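Local coordinates for protein 2-Cys Peroxiredoxin (Plasmodium vivax SaI-1, PDB 2I81) that probably reduces hydrogen peroxide and organic hydroperoxides through a reactive cysteine, as a thiol-dependent peroxiredoxin of the malaria parasite, at residues G51-L56 and N86-G91. Residues are numbered along the deposited sequence; the frame is centred on the assembly and turned at random.
Sequences GKKYVL and NVELLG
The ring of Tyr54 turns an edge, not a face, to Asn86: the carbonyl O of Asn86 lies near the ring plane, 3.3 Å from CD2, and also takes the N-H of Tyr54. With CG beside its backbone N (chi1 -57°), the ring brings its CD2 edge to that oxygen; the apolar ring and CB pack against Val87 (Tyr54 CB to Val87 CG1 3.6 Å), while the hydroxyl at the far end is hydrogen-bonded to Glu182. Asn86 closes helix 79-84 as the C-prime residue of a Schellman motif, at positive phi, which asparagine, after glycine, adopts most readily. The strands run parallel, joined through helices as in the central sheet of the thioredoxin fold. Along them Tyr54 O accepts from Glu88 N, Glu88 O from Leu56 N (2.8 Å) and Leu56 O from Leu90 N. Leu56 and Leu89 lie side by side, CD2 to CD2, on the face that Phe82 covers. On the Val55 and Glu88 face, Val55 CG1 touches Leu90 CD1 at 3.8 Å. Lys53 bends at chi3, bringing CE to 3.3 Å from Glu88 OE1, and at chi4, turning NZ toward a water that also binds Val87 O; Lys53 NZ and Glu88 OE1, 4.3 Å apart, are too far for a salt bridge.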
ATOM      1  N   GLY A  51      24.737  -2.638  34.489  1.00 41.35           N
ATOM      2  CA  GLY A  51      25.353  -3.590  35.408  1.00 41.89           C
ATOM      3  C   GLY A  51      26.356  -2.976  36.369  1.00 41.62           C
ATOM      4  O   GLY A  51      26.885  -3.668  37.241  1.00 43.05           O
ATOM      5  N   LYS A  52      26.616  -1.679  36.216  1.00 40.34           N
ATOM      6  CA  LYS A  52      27.596  -0.991  37.053  1.00 39.26           C
ATOM      7  C   LYS A  52      26.964   0.064  37.956  1.00 37.96           C
ATOM      8  O   LYS A  52      27.270   0.117  39.150  1.00 37.07           O
ATOM      9  CB  LYS A  52      28.720  -0.393  36.200  1.00 38.35           C
ATOM     10  CG  LYS A  52      29.524  -1.440  35.443  1.00 38.49           C
ATOM     11  CD  LYS A  52      30.729  -0.841  34.746  1.00 46.60           C
ATOM     12  CE  LYS A  52      31.414  -1.886  33.875  1.00 49.49           C
ATOM     13  NZ  LYS A  52      32.680  -1.369  33.281  1.00 52.64           N
ATOM     14  N   LYS A  53      26.082   0.892  37.394  1.00 37.81           N
ATOM     15  CA  LYS A  53      25.395   1.921  38.183  1.00 36.72           C
ATOM     16  C   LYS A  53      24.096   2.461  37.580  1.00 34.13           C
ATOM     17  O   LYS A  53      23.830   2.311  36.383  1.00 34.30           O
ATOM     18  CB  LYS A  53      26.349   3.073  38.548  1.00 38.89           C
ATOM     19  CG  LYS A  53      27.154   3.655  37.391  1.00 40.42           C
ATOM     20  CD  LYS A  53      28.493   4.224  37.865  1.00 42.08           C
ATOM     21  CE  LYS A  53      28.365   5.639  38.432  1.00 42.36           C
ATOM     22  NZ  LYS A  53      27.831   5.680  39.824  1.00 46.08           N
ATOM     23  N   TYR A  54      23.301   3.085  38.447  1.00 31.38           N
ATOM     24  CA  TYR A  54      22.044   3.723  38.077  1.00 29.64           C
ATOM     25  C   TYR A  54      22.320   5.001  37.298  1.00 29.24           C
ATOM     26  O   TYR A  54      23.341   5.656  37.509  1.00 27.69           O
ATOM     27  CB  TYR A  54      21.230   4.059  39.330  1.00 30.86           C
ATOM     28  CG  TYR A  54      20.918   2.879  40.226  1.00 31.95           C
ATOM     29  CD1 TYR A  54      19.663   2.275  40.200  1.00 29.83           C
ATOM     30  CD2 TYR A  54      21.872   2.375  41.112  1.00 33.86           C
ATOM     31  CE1 TYR A  54      19.367   1.191  41.023  1.00 32.85           C
ATOM     32  CE2 TYR A  54      21.589   1.293  41.937  1.00 36.00           C
ATOM     33  CZ  TYR A  54      20.336   0.708  41.889  1.00 35.25           C
ATOM     34  OH  TYR A  54      20.057  -0.361  42.707  1.00 36.11           O
ATOM     35  N   VAL A  55      21.408   5.349  36.396  1.00 28.69           N
ATOM     36  CA  VAL A  55      21.557   6.552  35.587  1.00 28.33           C
ATOM     37  C   VAL A  55      20.379   7.491  35.813  1.00 28.14           C
ATOM     38  O   VAL A  55      19.220   7.097  35.651  1.00 30.30           O
ATOM     39  CB  VAL A  55      21.683   6.224  34.074  1.00 27.71           C
ATOM     40  CG1 VAL A  55      21.866   7.496  33.252  1.00 27.15           C
ATOM     41  CG2 VAL A  55      22.837   5.264  33.818  1.00 27.06           C
ATOM     42  N   LEU A  56      20.682   8.725  36.203  1.00 26.66           N
ATOM     43  CA  LEU A  56      19.682   9.779  36.221  1.00 24.48           C
ATOM     44  C   LEU A  56      19.941  10.703  35.035  1.00 23.08           C
ATOM     45  O   LEU A  56      20.780  11.607  35.101  1.00 23.72           O
ATOM     46  CB  LEU A  56      19.700  10.547  37.548  1.00 24.87           C
ATOM     47  CG  LEU A  56      18.433  11.322  37.939  1.00 30.83           C
ATOM     48  CD1 LEU A  56      18.338  11.463  39.449  1.00 40.18           C
ATOM     49  CD2 LEU A  56      18.360  12.690  37.269  1.00 32.91           C
ATOM     50  N   ASN A  86      25.034   5.319  44.364  1.00 31.26           N
ATOM     51  CA  ASN A  86      25.594   4.707  43.157  1.00 29.14           C
ATOM     52  C   ASN A  86      24.841   5.105  41.882  1.00 28.96           C
ATOM     53  O   ASN A  86      24.571   4.265  41.021  1.00 28.86           O
ATOM     54  CB  ASN A  86      25.680   3.175  43.301  1.00 27.76           C
ATOM     55  CG  ASN A  86      26.538   2.526  42.220  1.00 30.09           C
ATOM     56  OD1 ASN A  86      26.164   1.501  41.650  1.00 35.31           O
ATOM     57  ND2 ASN A  86      27.692   3.124  41.934  1.00 31.97           N
ATOM     58  N   VAL A  87      24.489   6.384  41.767  1.00 28.11           N
ATOM     59  CA  VAL A  87      23.833   6.857  40.547  1.00 29.13           C
ATOM     60  C   VAL A  87      24.707   7.842  39.768  1.00 27.26           C
ATOM     61  O   VAL A  87      25.340   8.730  40.347  1.00 26.90           O
ATOM     62  CB  VAL A  87      22.384   7.419  40.783  1.00 29.08           C
ATOM     63  CG1 VAL A  87      21.644   6.624  41.856  1.00 28.42           C
ATOM     64  CG2 VAL A  87      22.399   8.892  41.139  1.00 29.51           C
ATOM     65  N   GLU A  88      24.753   7.648  38.453  1.00 27.58           N
ATOM     66  CA  GLU A  88      25.449   8.561  37.560  1.00 27.29           C
ATOM     67  C   GLU A  88      24.486   9.653  37.107  1.00 27.73           C
ATOM     68  O   GLU A  88      23.393   9.373  36.607  1.00 27.28           O
ATOM     69  CB  GLU A  88      26.033   7.813  36.356  1.00 26.80           C
ATOM     70  CG  GLU A  88      26.788   8.698  35.357  1.00 29.82           C
ATOM     71  CD  GLU A  88      28.176   9.117  35.829  1.00 33.94           C
ATOM     72  OE1 GLU A  88      28.767   8.426  36.686  1.00 34.37           O
ATOM     73  OE2 GLU A  88      28.682  10.145  35.330  1.00 36.35           O
ATOM     74  N   LEU A  89      24.915  10.895  37.297  1.00 27.89           N
ATOM     75  CA  LEU A  89      24.114  12.070  36.991  1.00 28.18           C
ATOM     76  C   LEU A  89      24.510  12.616  35.619  1.00 28.44           C
ATOM     77  O   LEU A  89      25.661  13.009  35.410  1.00 28.25           O
ATOM     78  CB  LEU A  89      24.326  13.120  38.090  1.00 27.59           C
ATOM     79  CG  LEU A  89      23.241  14.112  38.537  1.00 30.89           C
ATOM     80  CD1 LEU A  89      23.347  15.430  37.789  1.00 30.10           C
ATOM     81  CD2 LEU A  89      21.824  13.539  38.443  1.00 30.19           C
ATOM     82  N   LEU A  90      23.558  12.624  34.687  1.00 27.38           N
ATOM     83  CA  LEU A  90      23.816  13.074  33.317  1.00 24.27           C
ATOM     84  C   LEU A  90      22.809  14.128  32.861  1.00 24.87           C
ATOM     85  O   LEU A  90      21.611  13.853  32.762  1.00 25.67           O
ATOM     86  CB  LEU A  90      23.807  11.888  32.340  1.00 23.40           C
ATOM     87  CG  LEU A  90      24.768  10.707  32.537  1.00 23.53           C
ATOM     88  CD1 LEU A  90      24.474   9.618  31.514  1.00 14.65           C
ATOM     89  CD2 LEU A  90      26.228  11.138  32.446  1.00 17.19           C
ATOM     90  N   GLY A  91      23.304  15.335  32.591  1.00 23.99           N
ATOM     91  CA  GLY A  91      22.481  16.407  32.034  1.00 21.85           C
ATOM     92  C   GLY A  91      22.476  16.344  30.523  1.00 21.67           C
ATOM     93  O   GLY A  91      23.482  15.980  29.915  1.00 22.47           O
TER
HETATM   94  O   HOH W   1      27.652   7.748  41.519  1.00 32.89           O